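Local coordinates for protein particle-associated lyase (Acinetobacter bacteriophage AP22, PDB 4Y9V) that binds capsular saccharide of Acinetobacter baumannii and, as a phage tailspike lyase, probably cleaves the capsular polysaccharide of its host, at residues Y155-F160 with N200-K205; Y169-F174 with D193-S198; Q122-A127 with D139-S144; V230-R235 with R253-F258. All coordinates share one frame; numbering follows the deposited sequence.

Interaction 1: Y155-F160 with N200-K205; sequences YCTDDF and NIVILK
Asn-200 ND2 donates to Asp-158 OD1 at 2.9 Å, in the plane of its amide and to the syn lone pair of the oxygen, with a nearly straight angle of 169° at the hydrogen. This pair lies just beyond the end of an antiparallel strand pair, 151-156 with 201-207, in the tailspike Ig-like domain. The carboxylate is turned 57° against the amide, with a weak second bond from Asn-200 N to OD2. Next to it Thr-157 N donates to Asn-200 O at 3.0 Å. Tyr-155 and Val-202 form the hydrogen-bonded pair, with Tyr-155 N to Val-202 O at 3.0 Å and Val-202 N to Tyr-155 O at 2.9 Å. The Tyr-155 hydroxyl turns from this partner strand and bonds Arg-170. Cys-156 and Ile-201, the non-hydrogen-bonded pair, put their side chains on the other face. There the CD1 branch of Ile-201 reaches Cys-156 CB at 3.6 Å and lies 3.9 Å from Cys-156 SG.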
loop_
_atom_site.group_PDB
_atom_site.type_symbol
_atom_site.label_atom_id
_atom_site.label_comp_id
_atom_site.label_asym_id
_atom_site.label_seq_id
_atom_site.Cartn_x
_atom_site.Cartn_y
_atom_site.Cartn_z
ATOM N N TYR A 155 -31.703 2.769 8.197
ATOM C CA TYR A 155 -31.915 3.720 7.106
ATOM C C TYR A 155 -32.777 4.871 7.561
ATOM O O TYR A 155 -33.842 4.669 8.145
ATOM C CB TYR A 155 -32.562 3.016 5.882
ATOM C CG TYR A 155 -32.647 3.885 4.647
ATOM C CD1 TYR A 155 -31.533 4.135 3.860
ATOM C CD2 TYR A 155 -33.839 4.486 4.285
ATOM C CE1 TYR A 155 -31.590 4.935 2.741
ATOM C CE2 TYR A 155 -33.914 5.285 3.146
ATOM C CZ TYR A 155 -32.802 5.512 2.371
ATOM O OH TYR A 155 -32.938 6.310 1.262
ATOM N N CYS A 156 -32.304 6.081 7.281
ATOM C CA CYS A 156 -33.088 7.299 7.544
ATOM C C CYS A 156 -33.820 7.709 6.281
ATOM O O CYS A 156 -33.222 7.964 5.258
ATOM C CB CYS A 156 -32.143 8.403 7.982
ATOM S SG CYS A 156 -33.004 9.967 8.334
ATOM N N THR A 157 -35.168 7.804 6.401
ATOM C CA THR A 157 -35.971 8.117 5.224
ATOM C C THR A 157 -36.001 9.589 4.869
ATOM O O THR A 157 -36.524 9.950 3.811
ATOM C CB THR A 157 -37.398 7.555 5.414
ATOM O OG1 THR A 157 -37.972 8.088 6.591
ATOM C CG2 THR A 157 -37.413 6.045 5.545
ATOM N N ASP A 158 -35.440 10.447 5.718
ATOM C CA ASP A 158 -35.428 11.900 5.522
ATOM C C ASP A 158 -34.402 12.308 4.476
ATOM O O ASP A 158 -33.206 11.955 4.525
ATOM C CB ASP A 158 -35.186 12.579 6.856
ATOM C CG ASP A 158 -36.142 12.213 7.982
ATOM O OD1 ASP A 158 -37.350 12.160 7.695
ATOM O OD2 ASP A 158 -35.746 11.887 9.144
ATOM N N ASP A 159 -34.825 13.122 3.502
ATOM C CA ASP A 159 -33.942 13.663 2.486
ATOM C C ASP A 159 -32.773 14.429 3.132
ATOM O O ASP A 159 -32.906 15.083 4.165
ATOM C CB ASP A 159 -34.688 14.605 1.549
ATOM C CG ASP A 159 -35.641 13.927 0.610
ATOM O OD1 ASP A 159 -35.751 12.680 0.624
ATOM O OD2 ASP A 159 -36.254 14.650 -0.198
ATOM N N PHE A 160 -31.615 14.336 2.465
ATOM C CA PHE A 160 -30.407 15.071 2.821
ATOM C C PHE A 160 -29.839 14.632 4.178
ATOM O O PHE A 160 -28.962 15.294 4.709
ATOM C CB PHE A 160 -30.587 16.601 2.822
ATOM C CG PHE A 160 -31.069 17.173 1.517
ATOM C CD1 PHE A 160 -30.198 17.348 0.457
ATOM C CD2 PHE A 160 -32.388 17.581 1.353
ATOM C CE1 PHE A 160 -30.622 17.947 -0.720
ATOM C CE2 PHE A 160 -32.814 18.148 0.164
ATOM C CZ PHE A 160 -31.927 18.347 -0.886
ATOM N N ASN A 200 -36.437 9.710 11.653
ATOM C CA ASN A 200 -37.152 8.709 10.900
ATOM C C ASN A 200 -36.204 7.573 10.479
ATOM O O ASN A 200 -35.737 7.530 9.360
ATOM C CB ASN A 200 -37.839 9.278 9.682
ATOM C CG ASN A 200 -39.083 10.016 10.066
ATOM O OD1 ASN A 200 -39.918 9.443 10.800
ATOM N ND2 ASN A 200 -39.269 11.212 9.587
ATOM N N ILE A 201 -35.864 6.740 11.471
ATOM C CA ILE A 201 -34.911 5.640 11.288
ATOM C C ILE A 201 -35.628 4.321 11.283
ATOM O O ILE A 201 -36.211 3.882 12.286
ATOM C CB ILE A 201 -33.826 5.622 12.378
ATOM C CG1 ILE A 201 -33.184 6.959 12.651
ATOM C CG2 ILE A 201 -32.785 4.547 12.023
ATOM C CD1 ILE A 201 -32.514 7.600 11.444
ATOM N N VAL A 202 -35.645 3.652 10.138
ATOM C CA VAL A 202 -36.270 2.367 9.958
ATOM C C VAL A 202 -35.177 1.296 9.988
ATOM O O VAL A 202 -34.011 1.543 9.673
ATOM C CB VAL A 202 -37.122 2.275 8.688
ATOM C CG1 VAL A 202 -38.168 3.399 8.708
ATOM C CG2 VAL A 202 -36.295 2.336 7.424
ATOM N N ILE A 203 -35.602 0.073 10.358
ATOM C CA ILE A 203 -34.745 -1.097 10.393
ATOM C C ILE A 203 -35.320 -2.124 9.395
ATOM O O ILE A 203 -36.461 -2.568 9.560
ATOM C CB ILE A 203 -34.655 -1.709 11.790
ATOM C CG1 ILE A 203 -34.235 -0.701 12.868
ATOM C CG2 ILE A 203 -33.749 -2.931 11.791
ATOM C CD1 ILE A 203 -32.856 -0.085 12.671
ATOM N N LEU A 204 -34.540 -2.443 8.387
ATOM C CA LEU A 204 -34.890 -3.413 7.375
ATOM C C LEU A 204 -34.148 -4.722 7.643
ATOM O O LEU A 204 -33.038 -4.705 8.162
ATOM C CB LEU A 204 -34.542 -2.950 5.967
ATOM C CG LEU A 204 -34.848 -1.484 5.641
ATOM C CD1 LEU A 204 -34.383 -1.130 4.236
ATOM C CD2 LEU A 204 -36.340 -1.170 5.825
ATOM N N LYS A 205 -34.742 -5.836 7.228
ATOM C CA LYS A 205 -34.077 -7.119 7.208
ATOM C C LYS A 205 -33.951 -7.589 5.779
ATOM O O LYS A 205 -34.977 -7.549 5.051
ATOM C CB LYS A 205 -34.866 -8.135 8.066
ATOM C CG LYS A 205 -34.254 -9.507 8.095
ATOM C CD LYS A 205 -34.860 -10.399 9.130
ATOM C CE LYS A 205 -34.429 -11.852 8.965
ATOM N NZ LYS A 205 -34.775 -12.670 10.153
#

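Interaction 2: Y169-F174 with D193-S198; sequences YRKGEF and DNYLTS
Tyr-195 and Glu-173 meet through a short hydrogen bond, Tyr-195 OH to Glu-173 OE1 at 2.6 Å, which ties the loop before strand 201-207 to strand 172-181 within the Ig-like domain. The oxygen accepts through its anti lone pair and lies at the ring edge, near the ring plane; the carboxylate itself is turned 75° from that plane. Glu-173 has CG between its backbone N and carbonyl carbon (chi1 59°), and the chain then runs extended to the phenol, while OE2 accepts from Tyr-192 N. Lys-171 starts from the same kind of first torsion and stays extended to NZ, sliding past Tyr-195 in the opposite direction. Its CG lies 3.8 Å from Tyr-195 CE1, and its ammonium donates to Asn-194 O at 2.8 Å, with a salt bridge to Glu-199 as a second hold. Asp-193 crosses this lysine at about a right angle, its OD2 3.4 Å from Lys-171 CB. A water bridges the two segments: it accepts from Gly-172 N at 3.1 Å and donates to Tyr-195 OH at 3.0 Å, and its other proton goes to Asp-193 OD2 at 2.8 Å.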
loop_
_atom_site.group_PDB
_atom_site.type_symbol
_atom_site.label_atom_id
_atom_site.label_comp_id
_atom_site.label_asym_id
_atom_site.label_seq_id
_atom_site.Cartn_x
_atom_site.Cartn_y
_atom_site.Cartn_z
ATOM N N TYR A 169 -29.229 11.593 -0.848
ATOM C CA TYR A 169 -28.083 11.250 0.010
ATOM C C TYR A 169 -28.590 11.175 1.455
ATOM O O TYR A 169 -28.475 12.120 2.239
ATOM C CB TYR A 169 -26.982 12.270 -0.136
ATOM C CG TYR A 169 -26.246 12.312 -1.443
ATOM C CD1 TYR A 169 -26.340 11.296 -2.411
ATOM C CD2 TYR A 169 -25.359 13.356 -1.725
ATOM C CE1 TYR A 169 -25.589 11.342 -3.594
ATOM C CE2 TYR A 169 -24.591 13.391 -2.849
ATOM C CZ TYR A 169 -24.688 12.396 -3.801
ATOM O OH TYR A 169 -23.936 12.376 -4.943
ATOM N N ARG A 170 -29.180 10.009 1.775
ATOM C CA ARG A 170 -29.776 9.718 3.059
ATOM C C ARG A 170 -28.845 8.820 3.846
ATOM O O ARG A 170 -28.085 8.004 3.292
ATOM C CB ARG A 170 -31.163 9.074 2.901
ATOM C CG ARG A 170 -32.076 9.901 2.015
ATOM C CD ARG A 170 -33.559 9.536 2.182
ATOM N NE ARG A 170 -34.365 10.159 1.133
ATOM C CZ ARG A 170 -34.446 9.714 -0.100
ATOM N NH1 ARG A 170 -33.928 8.538 -0.427
ATOM N NH2 ARG A 170 -35.023 10.452 -1.030
ATOM N N LYS A 171 -28.862 8.963 5.179
ATOM C CA LYS A 171 -27.934 8.208 6.027
ATOM C C LYS A 171 -28.480 6.798 6.309
ATOM O O LYS A 171 -29.677 6.548 6.311
ATOM C CB LYS A 171 -27.586 8.972 7.293
ATOM C CG LYS A 171 -28.713 9.200 8.262
ATOM C CD LYS A 171 -28.235 9.930 9.509
ATOM C CE LYS A 171 -29.347 10.188 10.505
ATOM N NZ LYS A 171 -28.844 10.962 11.654
ATOM N N GLY A 172 -27.536 5.898 6.591
ATOM C CA GLY A 172 -27.848 4.525 6.926
ATOM C C GLY A 172 -26.610 3.671 6.786
ATOM O O GLY A 172 -25.562 4.158 6.364
ATOM N N GLU A 173 -26.728 2.395 7.133
ATOM C CA GLU A 173 -25.630 1.457 6.972
ATOM C C GLU A 173 -26.162 0.025 7.092
ATOM O O GLU A 173 -27.263 -0.199 7.593
ATOM C CB GLU A 173 -24.498 1.718 7.989
ATOM C CG GLU A 173 -24.911 1.624 9.442
ATOM C CD GLU A 173 -23.874 2.348 10.294
ATOM O OE1 GLU A 173 -23.885 3.621 10.307
ATOM O OE2 GLU A 173 -22.998 1.690 10.903
ATOM N N PHE A 174 -25.354 -0.915 6.665
ATOM C CA PHE A 174 -25.624 -2.322 6.823
ATOM C C PHE A 174 -24.915 -2.859 8.056
ATOM O O PHE A 174 -23.769 -2.483 8.315
ATOM C CB PHE A 174 -25.120 -3.113 5.614
ATOM C CG PHE A 174 -25.749 -2.746 4.283
ATOM C CD1 PHE A 174 -27.014 -2.190 4.185
ATOM C CD2 PHE A 174 -25.044 -3.000 3.102
ATOM C CE1 PHE A 174 -27.568 -1.897 2.931
ATOM C CE2 PHE A 174 -25.598 -2.699 1.859
ATOM C CZ PHE A 174 -26.854 -2.147 1.795
ATOM N N ASP A 193 -22.225 6.179 11.686
ATOM C CA ASP A 193 -22.913 7.460 11.747
ATOM C C ASP A 193 -23.719 7.521 13.040
ATOM O O ASP A 193 -23.851 6.545 13.758
ATOM C CB ASP A 193 -23.777 7.669 10.485
ATOM C CG ASP A 193 -24.061 9.098 10.066
ATOM O OD1 ASP A 193 -23.730 10.033 10.842
ATOM O OD2 ASP A 193 -24.634 9.268 8.959
ATOM N N ASN A 194 -24.224 8.735 13.302
ATOM C CA ASN A 194 -25.161 8.980 14.377
ATOM C C ASN A 194 -26.592 8.768 13.863
ATOM O O ASN A 194 -26.923 9.230 12.764
ATOM C CB ASN A 194 -25.070 10.444 14.833
ATOM C CG ASN A 194 -23.696 10.750 15.364
ATOM O OD1 ASN A 194 -23.242 10.144 16.331
ATOM N ND2 ASN A 194 -22.992 11.681 14.731
ATOM N N TYR A 195 -27.426 8.139 14.674
ATOM C CA TYR A 195 -28.843 7.937 14.360
ATOM C C TYR A 195 -29.628 8.110 15.652
ATOM O O TYR A 195 -29.276 7.498 16.662
ATOM C CB TYR A 195 -29.139 6.550 13.776
ATOM C CG TYR A 195 -28.283 6.154 12.605
ATOM C CD1 TYR A 195 -28.593 6.478 11.295
ATOM C CD2 TYR A 195 -27.093 5.449 12.811
ATOM C CE1 TYR A 195 -27.762 6.094 10.255
ATOM C CE2 TYR A 195 -26.273 5.067 11.783
ATOM C CZ TYR A 195 -26.613 5.387 10.475
ATOM O OH TYR A 195 -25.822 5.040 9.409
ATOM N N LEU A 196 -30.668 8.924 15.626
ATOM C CA LEU A 196 -31.451 9.216 16.837
ATOM C C LEU A 196 -32.815 8.560 16.792
ATOM O O LEU A 196 -33.464 8.514 15.737
ATOM C CB LEU A 196 -31.653 10.719 16.998
ATOM C CG LEU A 196 -30.356 11.543 17.012
ATOM C CD1 LEU A 196 -30.705 13.040 17.052
ATOM C CD2 LEU A 196 -29.385 11.126 18.118
ATOM N N THR A 197 -33.310 8.159 17.952
ATOM C CA THR A 197 -34.647 7.617 18.082
ATOM C C THR A 197 -35.667 8.541 17.441
ATOM O O THR A 197 -36.604 8.080 16.783
ATOM C CB THR A 197 -35.031 7.425 19.550
ATOM O OG1 THR A 197 -34.898 8.660 20.283
ATOM C CG2 THR A 197 -34.081 6.397 20.130
ATOM N N SER A 198 -35.461 9.847 17.726
ATOM C CA SER A 198 -36.340 10.894 17.304
ATOM C C SER A 198 -36.402 11.103 15.804
ATOM O O SER A 198 -37.315 11.788 15.306
ATOM C CB SER A 198 -35.906 12.232 17.975
ATOM O OG SER A 198 -34.625 12.650 17.531
HETATM O O HOH W 1 -25.884 12.101 11.223
HETATM O O HOH W 2 -24.715 6.919 7.419
#

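Interaction 3: Q122-A127 with D139-S144; sequences QITTLA and DVADAS
Two backbone hydrogen bonds join the segments: Ala-127 N donates to Asp-139 O at 2.8 Å, and Ala-141 N donates to Thr-125 O at 3.1 Å. They make a single bridge, Leu-126 with Val-140, between the loop and the end of strand 113-125. Val-140 CA also points a C-H at Thr-125 O. Among side-chain bonds, Thr-124 OG1 receives a weak one from Asp-142 N, bent to 123° at the hydrogen. Its placement follows from the threonine torsion (chi1 -169°), which turns OG1 anti to the backbone nitrogen and leaves CG2 to face Val-140. That methyl provides the apolar part, meeting Val-140 CB at 3.6 Å as the two side chains cross at about a right angle. Ala-127 CB packs on the backbone of Val-140. Water bridges close both ends. One water donates to Ile-123 O and Asp-142 OD2; another donates to Ala-127 O at 2.8 Å and to Asp-139 OD2 at 2.7 Å, while Asp-139 OD1 bonds Thr-184. Two local motifs frame this edge of the Ig-like domain: a classic beta bulge, where Ile-123 and Thr-124 both face Ile-203, and an Asx turn in which Asp-142 OD1 accepts from Ser-144 N.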
loop_
_atom_site.group_PDB
_atom_site.type_symbol
_atom_site.label_atom_id
_atom_site.label_comp_id
_atom_site.label_asym_id
_atom_site.label_seq_id
_atom_site.Cartn_x
_atom_site.Cartn_y
_atom_site.Cartn_z
ATOM N N GLN A 122 -39.334 -3.907 6.063
ATOM C CA GLN A 122 -39.173 -3.115 7.265
ATOM C C GLN A 122 -39.697 -3.895 8.429
ATOM O O GLN A 122 -40.918 -4.167 8.526
ATOM C CB GLN A 122 -39.889 -1.756 7.251
ATOM C CG GLN A 122 -39.687 -1.030 8.581
ATOM C CD GLN A 122 -40.224 0.377 8.651
ATOM O OE1 GLN A 122 -40.494 1.003 7.617
ATOM N NE2 GLN A 122 -40.358 0.879 9.861
ATOM N N ILE A 123 -38.845 -4.295 9.311
ATOM C CA ILE A 123 -39.242 -5.068 10.478
ATOM C C ILE A 123 -39.495 -4.208 11.717
ATOM O O ILE A 123 -40.328 -4.595 12.525
ATOM C CB ILE A 123 -38.258 -6.191 10.770
ATOM C CG1 ILE A 123 -36.800 -5.715 10.867
ATOM C CG2 ILE A 123 -38.433 -7.341 9.762
ATOM C CD1 ILE A 123 -35.915 -6.641 11.699
ATOM N N THR A 124 -38.811 -3.075 11.850
ATOM C CA THR A 124 -38.962 -2.300 13.077
ATOM C C THR A 124 -38.388 -0.903 12.879
ATOM O O THR A 124 -38.108 -0.477 11.751
ATOM C CB THR A 124 -38.411 -3.093 14.275
ATOM O OG1 THR A 124 -38.776 -2.462 15.500
ATOM C CG2 THR A 124 -36.915 -3.260 14.269
ATOM N N THR A 125 -38.214 -0.199 13.983
ATOM C CA THR A 125 -37.679 1.153 14.052
ATOM C C THR A 125 -36.625 1.185 15.164
ATOM O O THR A 125 -36.602 0.340 16.071
ATOM C CB THR A 125 -38.745 2.216 14.286
ATOM O OG1 THR A 125 -39.420 1.931 15.504
ATOM C CG2 THR A 125 -39.705 2.322 13.120
ATOM N N LEU A 126 -35.759 2.212 15.053
ATOM C CA LEU A 126 -34.725 2.409 16.090
ATOM C C LEU A 126 -35.315 2.950 17.348
ATOM O O LEU A 126 -36.080 3.902 17.321
ATOM C CB LEU A 126 -33.716 3.404 15.506
ATOM C CG LEU A 126 -32.539 3.739 16.394
ATOM C CD1 LEU A 126 -31.696 2.515 16.717
ATOM C CD2 LEU A 126 -31.704 4.865 15.796
ATOM N N ALA A 127 -34.872 2.401 18.497
ATOM C CA ALA A 127 -35.401 2.744 19.801
ATOM C C ALA A 127 -34.324 3.212 20.810
ATOM O O ALA A 127 -34.665 3.474 21.938
ATOM C CB ALA A 127 -36.221 1.614 20.428
ATOM N N ASP A 139 -31.183 -0.539 20.531
ATOM C CA ASP A 139 -32.476 -1.105 20.841
ATOM C C ASP A 139 -33.407 -0.850 19.641
ATOM O O ASP A 139 -33.270 0.132 18.921
ATOM C CB ASP A 139 -33.079 -0.435 22.077
ATOM C CG ASP A 139 -32.313 -0.712 23.327
ATOM O OD1 ASP A 139 -31.467 -1.673 23.371
ATOM O OD2 ASP A 139 -32.476 0.080 24.304
ATOM N N VAL A 140 -34.377 -1.751 19.505
ATOM C CA VAL A 140 -35.424 -1.642 18.497
ATOM C C VAL A 140 -36.776 -1.679 19.193
ATOM O O VAL A 140 -36.919 -2.131 20.319
ATOM C CB VAL A 140 -35.330 -2.741 17.423
ATOM C CG1 VAL A 140 -34.033 -2.571 16.619
ATOM C CG2 VAL A 140 -35.417 -4.115 18.046
ATOM N N ALA A 141 -37.809 -1.275 18.444
ATOM C CA ALA A 141 -39.174 -1.385 18.940
ATOM C C ALA A 141 -39.638 -2.860 18.964
ATOM O O ALA A 141 -40.514 -3.169 19.791
ATOM C CB ALA A 141 -40.098 -0.524 18.139
ATOM N N ASP A 142 -39.121 -3.711 18.104
ATOM C CA ASP A 142 -39.573 -5.096 17.995
ATOM C C ASP A 142 -38.408 -5.921 17.430
ATOM O O ASP A 142 -38.042 -5.732 16.296
ATOM C CB ASP A 142 -40.783 -5.223 17.091
ATOM C CG ASP A 142 -41.268 -6.643 16.882
ATOM O OD1 ASP A 142 -40.847 -7.544 17.641
ATOM O OD2 ASP A 142 -42.123 -6.819 15.962
ATOM N N ALA A 143 -37.868 -6.831 18.247
ATOM C CA ALA A 143 -36.789 -7.702 17.805
ATOM C C ALA A 143 -37.280 -9.114 17.536
ATOM O O ALA A 143 -36.461 -10.015 17.319
ATOM C CB ALA A 143 -35.698 -7.752 18.867
ATOM N N SER A 144 -38.594 -9.340 17.457
ATOM C CA SER A 144 -39.115 -10.683 17.308
ATOM C C SER A 144 -38.757 -11.354 15.999
ATOM O O SER A 144 -38.821 -12.588 15.895
ATOM C CB SER A 144 -40.622 -10.663 17.480
ATOM O OG SER A 144 -41.308 -9.984 16.463
HETATM O O HOH W 3 -40.928 -7.059 13.457
HETATM O O HOH W 4 -34.160 2.141 24.314
#

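Interaction 4: V230-R235 with R253-F258; sequences VIDYAR and RLRRCF. With EDO (1,2-ethanediol), chain H.
Arg-253 lays its aliphatic chain alongside Val-230, pointing the same way, and its carbonyl accepts from Ile-231 N at 3.0 Å; its NE bonds Gln-281 of the glycan pocket. Leu-254 sets CD1 4.0 Å from Ile-231 CB on the face opposite Val-230 and Arg-253. Arg-255 N donates to Ile-231 O, and its extended chain brings NH1 to Asp-232 OD2 at 2.8 Å, on the syn side, while NH2 forms salt bridges with Asp-309 and the pocket residue Asp-307. Asp-232 OD2 is also hydrogen-bonded with Tyr-115 OH. The matched register and an angle of 11° between strands 230-232 and 253-255 mark neighbouring parallel rungs, as in the pectin lyase-like beta-helix. The bend of Arg-256 at chi3 (-59°) turns NE and NH2 to Asp-232 OD1, NE at 3.0 Å. The guanidinium lies flat on the Tyr-233 ring, planes 17° apart and centres 3.9 Å apart, and Arg-255 NH1 sits over its opposite face. Cys-257 SG touches Ala-234 CB at 4.0 Å. Phe-258 N donates to Ala-234 O at 3.0 Å.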
loop_
_atom_site.group_PDB
_atom_site.type_symbol
_atom_site.label_atom_id
_atom_site.label_comp_id
_atom_site.label_asym_id
_atom_site.label_seq_id
_atom_site.Cartn_x
_atom_site.Cartn_y
_atom_site.Cartn_z
ATOM N N VAL A 230 -27.776 -6.181 -13.249
ATOM C CA VAL A 230 -27.774 -5.633 -11.897
ATOM C C VAL A 230 -27.812 -6.828 -10.931
ATOM O O VAL A 230 -28.628 -7.731 -11.100
ATOM C CB VAL A 230 -28.958 -4.708 -11.621
ATOM C CG1 VAL A 230 -28.815 -4.093 -10.201
ATOM C CG2 VAL A 230 -29.078 -3.630 -12.690
ATOM N N ILE A 231 -26.941 -6.785 -9.907
ATOM C CA ILE A 231 -27.013 -7.674 -8.748
ATOM C C ILE A 231 -27.335 -6.783 -7.555
ATOM O O ILE A 231 -26.616 -5.819 -7.313
ATOM C CB ILE A 231 -25.714 -8.444 -8.534
ATOM C CG1 ILE A 231 -25.353 -9.301 -9.727
ATOM C CG2 ILE A 231 -25.767 -9.237 -7.241
ATOM C CD1 ILE A 231 -23.985 -9.938 -9.670
ATOM N N ASP A 232 -28.428 -7.104 -6.849
ATOM C CA ASP A 232 -28.991 -6.245 -5.818
ATOM C C ASP A 232 -29.266 -7.083 -4.574
ATOM O O ASP A 232 -29.814 -8.188 -4.687
ATOM C CB ASP A 232 -30.258 -5.612 -6.392
ATOM C CG ASP A 232 -30.883 -4.462 -5.649
ATOM O OD1 ASP A 232 -30.575 -4.207 -4.484
ATOM O OD2 ASP A 232 -31.723 -3.755 -6.327
ATOM N N TYR A 233 -28.878 -6.590 -3.397
ATOM C CA TYR A 233 -29.140 -7.288 -2.144
ATOM C C TYR A 233 -28.528 -8.724 -2.163
ATOM O O TYR A 233 -29.187 -9.743 -1.970
ATOM C CB TYR A 233 -30.590 -7.306 -1.729
ATOM C CG TYR A 233 -31.080 -6.066 -1.000
ATOM C CD1 TYR A 233 -30.321 -5.417 -0.036
ATOM C CD2 TYR A 233 -32.380 -5.607 -1.201
ATOM C CE1 TYR A 233 -30.826 -4.330 0.681
ATOM C CE2 TYR A 233 -32.893 -4.531 -0.475
ATOM C CZ TYR A 233 -32.109 -3.882 0.473
ATOM O OH TYR A 233 -32.560 -2.823 1.203
ATOM N N ALA A 234 -27.201 -8.736 -2.338
ATOM C CA ALA A 234 -26.393 -9.940 -2.233
ATOM C C ALA A 234 -25.222 -9.644 -1.284
ATOM O O ALA A 234 -24.767 -8.510 -1.163
ATOM C CB ALA A 234 -25.871 -10.405 -3.579
ATOM N N ARG A 235 -24.718 -10.708 -0.637
ATOM C CA ARG A 235 -23.593 -10.568 0.286
ATOM C C ARG A 235 -22.590 -11.709 0.113
ATOM O O ARG A 235 -22.926 -12.820 -0.301
ATOM C CB ARG A 235 -24.050 -10.462 1.741
ATOM C CG ARG A 235 -24.793 -11.641 2.361
ATOM C CD ARG A 235 -24.986 -11.568 3.874
ATOM N NE ARG A 235 -25.883 -12.578 4.419
ATOM C CZ ARG A 235 -26.306 -12.721 5.681
ATOM N NH1 ARG A 235 -25.918 -11.865 6.556
ATOM N NH2 ARG A 235 -27.135 -13.722 5.996
ATOM N N ARG A 253 -24.116 -3.117 -12.613
ATOM C CA ARG A 253 -24.398 -2.428 -11.355
ATOM C C ARG A 253 -24.452 -3.450 -10.236
ATOM O O ARG A 253 -25.145 -4.474 -10.337
ATOM C CB ARG A 253 -25.722 -1.657 -11.421
ATOM C CG ARG A 253 -26.102 -0.989 -10.118
ATOM C CD ARG A 253 -27.411 -0.234 -10.182
ATOM N NE ARG A 253 -27.325 0.884 -11.105
ATOM C CZ ARG A 253 -28.241 1.265 -11.990
ATOM N NH1 ARG A 253 -29.378 0.606 -12.109
ATOM N NH2 ARG A 253 -27.987 2.302 -12.789
ATOM N N LEU A 254 -23.712 -3.160 -9.158
ATOM C CA LEU A 254 -23.802 -3.888 -7.886
ATOM C C LEU A 254 -24.522 -2.915 -6.937
ATOM O O LEU A 254 -23.984 -1.829 -6.708
ATOM C CB LEU A 254 -22.463 -4.255 -7.285
ATOM C CG LEU A 254 -21.539 -5.214 -8.031
ATOM C CD1 LEU A 254 -22.308 -6.353 -8.675
ATOM C CD2 LEU A 254 -20.747 -4.528 -9.122
ATOM N N ARG A 255 -25.706 -3.299 -6.455
ATOM C CA ARG A 255 -26.567 -2.395 -5.710
ATOM C C ARG A 255 -26.903 -2.993 -4.355
ATOM O O ARG A 255 -27.336 -4.136 -4.267
ATOM C CB ARG A 255 -27.848 -2.131 -6.508
ATOM C CG ARG A 255 -28.826 -1.161 -5.851
ATOM C CD ARG A 255 -29.880 -0.740 -6.837
ATOM N NE ARG A 255 -30.819 0.258 -6.345
ATOM C CZ ARG A 255 -32.114 0.062 -6.113
ATOM N NH1 ARG A 255 -32.639 -1.129 -6.073
ATOM N NH2 ARG A 255 -32.868 1.130 -5.882
ATOM N N ARG A 256 -26.724 -2.218 -3.291
ATOM C CA ARG A 256 -27.103 -2.686 -1.960
ATOM C C ARG A 256 -26.476 -4.062 -1.672
ATOM O O ARG A 256 -27.108 -4.948 -1.118
ATOM C CB ARG A 256 -28.615 -2.688 -1.742
ATOM C CG ARG A 256 -29.225 -1.275 -1.852
ATOM C CD ARG A 256 -30.732 -1.238 -1.613
ATOM N NE ARG A 256 -31.436 -2.093 -2.573
ATOM C CZ ARG A 256 -32.737 -2.140 -2.682
ATOM N NH1 ARG A 256 -33.534 -1.358 -1.988
ATOM N NH2 ARG A 256 -33.274 -3.004 -3.537
ATOM N N CYS A 257 -25.197 -4.193 -2.026
ATOM C CA CYS A 257 -24.442 -5.408 -1.783
ATOM C C CYS A 257 -23.442 -5.169 -0.631
ATOM O O CYS A 257 -23.038 -4.043 -0.354
ATOM C CB CYS A 257 -23.747 -5.923 -3.033
ATOM S SG CYS A 257 -24.889 -6.577 -4.288
ATOM N N PHE A 258 -23.073 -6.278 0.010
ATOM C CA PHE A 258 -22.392 -6.229 1.308
ATOM C C PHE A 258 -21.328 -7.316 1.327
ATOM O O PHE A 258 -21.664 -8.508 1.277
ATOM C CB PHE A 258 -23.451 -6.454 2.388
ATOM C CG PHE A 258 -23.089 -6.290 3.847
ATOM C CD1 PHE A 258 -22.012 -5.547 4.304
ATOM C CD2 PHE A 258 -23.923 -6.841 4.811
ATOM C CE1 PHE A 258 -21.801 -5.375 5.650
ATOM C CE2 PHE A 258 -23.741 -6.646 6.157
ATOM C CZ PHE A 258 -22.664 -5.903 6.582
HETATM C C1 EDO H . -23.909 -15.791 0.540
HETATM O O1 EDO H . -25.285 -15.360 0.348
HETATM C C2 EDO H . -23.113 -16.141 -0.671
HETATM O O2 EDO H . -23.129 -15.177 -1.731
#

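In the fold
Interactions 1, 2 and 3 fall in one Ig-like domain, whereas interaction 4 joins rungs of the parallel beta-helix. Interactions 2 and 4 are buried, and interactions 1 and 3 only partly. Strand 201-207 pairs with both 151-156 and 113-125, tying interactions 1 and 3 together through Ile-203 N to Thr-124 O at 2.9 Å; Arg-170 reaches Asp-159 to join interactions 1 and 2. Chemistry follows place: backbone pairing dominates 1, water bridges lie at the two ends of 3, charged and phenolic side chains with a bridging water hold 2, and a salt-bridge network with a stacked arginine marks 4. Phe-174 packs on Phe-258, joining the domain to the beta-helix.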